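Local coordinates for aminotransferase (Bacillus subtilis, PDB 6L1O), which is a pyridoxal-phosphate-dependent aminotransferase belonging to the biosynthetic pathway of the dipeptide antibiotic bacilysin, at residues 156-160 with 192-196; 171-175 with 188-192. One frame throughout, in Å; residues are numbered along the deposited sequence.

Contact 1. Residues 156-160 with 192-196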
loop_
_atom_site.group_PDB
_atom_site.type_symbol
_atom_site.label_atom_id
_atom_site.label_comp_id
_atom_site.label_asym_id
_atom_site.label_seq_id
_atom_site.Cartn_x
_atom_site.Cartn_y
_atom_site.Cartn_z
ATOM N N ASP B 156 9.175 18.274 26.406
ATOM C CA ASP B 156 9.552 19.661 26.679
ATOM C C ASP B 156 10.345 20.173 25.467
ATOM O O ASP B 156 11.518 19.826 25.280
ATOM C CB ASP B 156 10.396 19.737 27.957
ATOM C CG ASP B 156 10.697 21.178 28.380
ATOM O OD1 ASP B 156 10.539 22.126 27.560
ATOM O OD2 ASP B 156 11.116 21.334 29.553
ATOM N N PHE B 157 9.716 21.019 24.678
ATOM C CA PHE B 157 10.287 21.446 23.377
ATOM C C PHE B 157 11.498 22.377 23.542
ATOM O O PHE B 157 12.359 22.451 22.655
ATOM C CB PHE B 157 9.233 22.133 22.531
ATOM C CG PHE B 157 8.069 21.237 22.155
ATOM C CD1 PHE B 157 8.286 20.088 21.401
ATOM C CD2 PHE B 157 6.796 21.541 22.543
ATOM C CE1 PHE B 157 7.238 19.249 21.050
ATOM C CE2 PHE B 157 5.717 20.708 22.206
ATOM C CZ PHE B 157 5.945 19.577 21.437
ATOM N N GLU B 158 11.567 23.052 24.686
ATOM C CA GLU B 158 12.701 23.909 25.021
ATOM C C GLU B 158 13.930 23.125 25.467
ATOM O O GLU B 158 15.024 23.677 25.494
ATOM C CB GLU B 158 12.281 24.900 26.106
ATOM C CG GLU B 158 11.247 25.901 25.633
ATOM C CD GLU B 158 11.792 26.840 24.550
ATOM O OE1 GLU B 158 13.000 27.173 24.588
ATOM O OE2 GLU B 158 11.015 27.258 23.657
ATOM N N LYS B 159 13.760 21.837 25.783
ATOM C CA LYS B 159 14.882 20.971 26.087
ATOM C C LYS B 159 15.653 20.556 24.832
ATOM O O LYS B 159 16.734 20.054 24.943
ATOM C CB LYS B 159 14.427 19.743 26.885
ATOM N N ILE B 160 15.077 20.759 23.651
ATOM C CA ILE B 160 15.690 20.319 22.409
ATOM C C ILE B 160 16.831 21.292 22.084
ATOM O O ILE B 160 16.659 22.516 22.134
ATOM C CB ILE B 160 14.702 20.303 21.237
ATOM C CG1 ILE B 160 13.530 19.326 21.519
ATOM C CG2 ILE B 160 15.416 19.884 19.961
ATOM C CD1 ILE B 160 12.332 19.560 20.591
ATOM N N ALA B 192 2.848 23.016 20.733
ATOM C CA ALA B 192 3.509 22.217 19.714
ATOM C C ALA B 192 3.464 22.907 18.341
ATOM O O ALA B 192 4.455 22.921 17.650
ATOM C CB ALA B 192 2.871 20.828 19.637
ATOM N N ALA B 193 2.299 23.426 17.962
ATOM C CA ALA B 193 2.125 24.018 16.675
ATOM C C ALA B 193 2.900 25.349 16.568
ATOM O O ALA B 193 3.472 25.677 15.512
ATOM C CB ALA B 193 0.664 24.227 16.353
ATOM N N ALA B 194 2.893 26.096 17.660
ATOM C CA ALA B 194 3.688 27.324 17.772
ATOM C C ALA B 194 5.178 27.049 17.624
ATOM O O ALA B 194 5.865 27.725 16.861
ATOM C CB ALA B 194 3.409 28.018 19.107
ATOM N N PHE B 195 5.660 26.014 18.308
ATOM C CA PHE B 195 7.045 25.607 18.209
ATOM C C PHE B 195 7.465 25.168 16.775
ATOM O O PHE B 195 8.528 25.510 16.279
ATOM C CB PHE B 195 7.314 24.482 19.208
ATOM C CG PHE B 195 8.747 24.117 19.340
ATOM C CD1 PHE B 195 9.594 24.870 20.176
ATOM C CD2 PHE B 195 9.285 23.025 18.624
ATOM C CE1 PHE B 195 10.930 24.511 20.321
ATOM C CE2 PHE B 195 10.623 22.683 18.743
ATOM C CZ PHE B 195 11.446 23.438 19.594
ATOM N N ALA B 196 6.596 24.410 16.113
ATOM C CA ALA B 196 6.901 23.895 14.775
ATOM C C ALA B 196 6.883 25.025 13.750
ATOM O O ALA B 196 7.706 25.068 12.854
ATOM C CB ALA B 196 5.890 22.817 14.420
#
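Phe157 and Phe195 meet where an Asx turn, in the loop between strands 141-146 and 168-174, is laid against helix 186-199 of the class I aminotransferase fold. The pair illustrates how two aromatic residues can pack closely without a full ring stack. Phe157 sets its CB, rather than its ring, over the centre of the Phe195 face, a CH-pi contact with CB 3.6 Å from the Phe195 centroid. The two ring planes are tilted by only 22°, but they are slid apart and barely overlap. The Phe157 ring instead reaches back one turn toward the N-terminal side of the helix, to Ala192, where Phe157 CZ comes within 3.8 Å of Ala192 CB. With CG anti to the backbone N (chi1 -172°), the Phe195 ring reaches the loop and also brings CZ to 3.3 Å from Phe157 O. Ile160 adds its CD1 to the same ring, 4.0 Å from Phe195 CE2, and Met145, Met171 and Leu165 extend this buried apolar side. The solvent side is looser. Exposed Glu158 comes to the edge of the Phe195 ring, near its plane, with Glu158 OE2 4.3 Å from Phe195 CE1, a distant approach. The turn itself is marked by Asp156 OD1, which accepts from Glu158 N at 3.2 Å on its anti side, 34° out of the carboxylate plane.

Contact 2. Residues 171-175 with 188-192. With PLP (pyridoxal-5'-phosphate), chain E.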
loop_
_atom_site.group_PDB
_atom_site.type_symbol
_atom_site.label_atom_id
_atom_site.label_comp_id
_atom_site.label_asym_id
_atom_site.label_seq_id
_atom_site.Cartn_x
_atom_site.Cartn_y
_atom_site.Cartn_z
ATOM N N MET B 171 8.431 16.283 12.997
ATOM C CA MET B 171 8.232 15.786 14.309
ATOM C C MET B 171 6.994 14.853 14.379
ATOM O O MET B 171 5.975 15.180 13.850
ATOM C CB MET B 171 7.995 16.975 15.248
ATOM C CG MET B 171 7.637 16.530 16.692
ATOM S SD MET B 171 7.449 17.889 17.849
ATOM C CE MET B 171 6.038 18.731 17.339
ATOM N N PHE B 172 7.119 13.771 15.123
ATOM C CA PHE B 172 5.976 12.906 15.510
ATOM C C PHE B 172 5.492 13.152 16.915
ATOM O O PHE B 172 6.290 13.242 17.860
ATOM C CB PHE B 172 6.381 11.422 15.400
ATOM C CG PHE B 172 6.517 10.935 13.989
ATOM C CD1 PHE B 172 5.423 10.935 13.139
ATOM C CD2 PHE B 172 7.715 10.427 13.542
ATOM C CE1 PHE B 172 5.544 10.489 11.812
ATOM C CE2 PHE B 172 7.841 9.943 12.246
ATOM C CZ PHE B 172 6.759 9.960 11.395
ATOM N N LEU B 173 4.173 13.210 17.088
ATOM C CA LEU B 173 3.578 13.166 18.377
ATOM C C LEU B 173 2.411 12.141 18.339
ATOM O O LEU B 173 1.813 11.945 17.307
ATOM C CB LEU B 173 3.055 14.561 18.753
ATOM C CG LEU B 173 4.082 15.695 18.831
ATOM C CD1 LEU B 173 3.339 17.029 18.926
ATOM C CD2 LEU B 173 5.001 15.479 19.988
ATOM N N ASN B 174 2.088 11.546 19.472
ATOM C CA ASN B 174 1.090 10.509 19.552
ATOM C C ASN B 174 0.299 10.569 20.857
ATOM O O ASN B 174 0.769 10.072 21.874
ATOM C CB ASN B 174 1.802 9.165 19.403
ATOM C CG ASN B 174 0.919 7.980 19.626
ATOM O OD1 ASN B 174 1.309 7.041 20.279
ATOM N ND2 ASN B 174 -0.286 8.016 19.090
ATOM N N TYR B 175 -0.882 11.159 20.834
ATOM C CA TYR B 175 -1.781 11.222 22.020
ATOM C C TYR B 175 -3.229 10.984 21.638
ATOM O O TYR B 175 -3.718 11.567 20.681
ATOM C CB TYR B 175 -1.602 12.530 22.834
ATOM C CG TYR B 175 -0.147 12.715 23.282
ATOM C CD1 TYR B 175 0.320 12.127 24.443
ATOM C CD2 TYR B 175 0.759 13.385 22.490
ATOM C CE1 TYR B 175 1.613 12.238 24.803
ATOM C CE2 TYR B 175 2.084 13.484 22.852
ATOM C CZ TYR B 175 2.513 12.905 23.998
ATOM O OH TYR B 175 3.847 12.981 24.351
ATOM N N PHE B 188 -1.544 22.001 24.919
ATOM C CA PHE B 188 -0.299 21.343 24.493
ATOM C C PHE B 188 -0.143 21.404 22.973
ATOM O O PHE B 188 0.924 21.721 22.464
ATOM C CB PHE B 188 -0.236 19.911 24.930
ATOM C CG PHE B 188 0.873 19.153 24.291
ATOM C CD1 PHE B 188 2.171 19.334 24.710
ATOM C CD2 PHE B 188 0.625 18.304 23.232
ATOM C CE1 PHE B 188 3.203 18.648 24.111
ATOM C CE2 PHE B 188 1.638 17.641 22.604
ATOM C CZ PHE B 188 2.929 17.766 23.046
ATOM N N TYR B 189 -1.241 21.142 22.275
ATOM C CA TYR B 189 -1.199 21.109 20.829
ATOM C C TYR B 189 -0.926 22.485 20.248
ATOM O O TYR B 189 -0.283 22.593 19.215
ATOM C CB TYR B 189 -2.508 20.530 20.250
ATOM C CG TYR B 189 -2.686 19.044 20.458
ATOM C CD1 TYR B 189 -1.662 18.164 20.202
ATOM C CD2 TYR B 189 -3.900 18.513 20.903
ATOM C CE1 TYR B 189 -1.821 16.822 20.404
ATOM C CE2 TYR B 189 -4.068 17.138 21.097
ATOM C CZ TYR B 189 -3.031 16.306 20.831
ATOM O OH TYR B 189 -3.169 14.936 21.028
ATOM N N ALA B 190 -1.439 23.525 20.914
ATOM C CA ALA B 190 -1.202 24.899 20.468
ATOM C C ALA B 190 0.268 25.251 20.590
ATOM O O ALA B 190 0.833 25.887 19.717
ATOM C CB ALA B 190 -2.061 25.879 21.270
ATOM N N LYS B 191 0.857 24.800 21.678
ATOM C CA LYS B 191 2.250 24.990 21.981
ATOM C C LYS B 191 3.145 24.290 20.968
ATOM O O LYS B 191 4.066 24.862 20.420
ATOM C CB LYS B 191 2.484 24.432 23.385
ATOM C CG LYS B 191 3.653 24.958 24.142
ATOM C CD LYS B 191 3.459 24.656 25.614
ATOM C CE LYS B 191 4.704 24.874 26.453
ATOM N NZ LYS B 191 4.350 24.696 27.904
ATOM N N ALA B 192 2.848 23.016 20.733
ATOM C CA ALA B 192 3.509 22.217 19.714
ATOM C C ALA B 192 3.464 22.907 18.341
ATOM O O ALA B 192 4.455 22.921 17.650
ATOM C CB ALA B 192 2.871 20.828 19.637
HETATM N N1 PLP E . -0.036 4.484 15.556
HETATM C C2 PLP E . 0.095 3.853 16.737
HETATM C C2A PLP E . 0.917 4.434 17.850
HETATM C C3 PLP E . -0.467 2.534 16.923
HETATM O O3 PLP E . -0.342 1.821 18.048
HETATM C C4 PLP E . -1.243 2.035 15.846
HETATM C C4A PLP E . -1.488 0.549 15.933
HETATM C C5 PLP E . -1.352 2.783 14.601
HETATM C C6 PLP E . -0.749 4.030 14.535
HETATM C C5A PLP E . -2.216 2.338 13.459
HETATM O O4P PLP E . -1.850 1.188 12.832
HETATM P P PLP E . -2.583 0.762 11.434
HETATM O O1P PLP E . -1.463 0.548 10.480
HETATM O O2P PLP E . -3.609 1.793 11.013
HETATM O O3P PLP E . -3.293 -0.518 11.779
#
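Phe188 O accepts a hydrogen bond from Ala192 N at 2.9 Å, and the two residues of this helical turn both present their side chains to Leu173. The leucine is received between them: its CD1 lies 3.9 Å from Ala192 CB and 4.1 Å from Phe188 CE2. Met171 follows more loosely with its terminal methyl, CE being 4.4 Å from Ala192 CB. On the other side of Leu173, Tyr175 meets Phe188. Their side chains cross at about a right angle, with ring planes at 73° and centroids 5.7 Å apart, an oblique meeting of two rings. The Tyr175 hydroxyl is hydrogen-bonded to the backbone O of Tyr153, which ties the far end of that ring to the preceding loop. Such packing exemplifies the beta-alpha-beta crossover: strand 168-174 leads through helix 186-199 to its parallel neighbour 202-206, and the short strand and helix segments run almost exactly antiparallel, at 177°. Residues 171, 173 and 175 face the helix. Tyr189 reaches back toward Tyr175 through its phenol; CG lies anti to its carbonyl carbon (chi1 -72°), and Tyr189 OH comes 3.4 Å from Tyr175 CB. The Tyr189 ring also makes an edge-to-face contact with His205, whose NE2 is hydrogen-bonded to Tyr175 N. The CB of Asn174 points away from the helix, and its amide lies in the cofactor pocket. That amide is held at both ends, OD1 by Asn178 N and ND2 by Asp206 O, which should fix the rotation of the group. Held so, Asn174 OD1 lies 3.6 Å from the methyl carbon C2A of the pyridoxal phosphate.

In the fold
From the N terminus, the chain leaves strand 141-146 and enters the loop that carries 156-160, passes along strand 168-174 and returns along helix 186-199. Contact 2 closes first, a short loop of 12 intervening residues between 171-175 and 188-192. Contact 1 closes next, one turn farther along the helix, and spans 31 residues, so the loop of contact 2 lies within that of contact 1, the two meeting at the shared Ala192. They also touch directly: Phe157 CE1 lies 3.5 Å from Met171 SD, and Phe157 CE2 lies 3.8 Å from Phe188 CE1. Together they tie the loop before strand 168-174 to one helix face, joining it to the residues around Asn174, next to the cofactor.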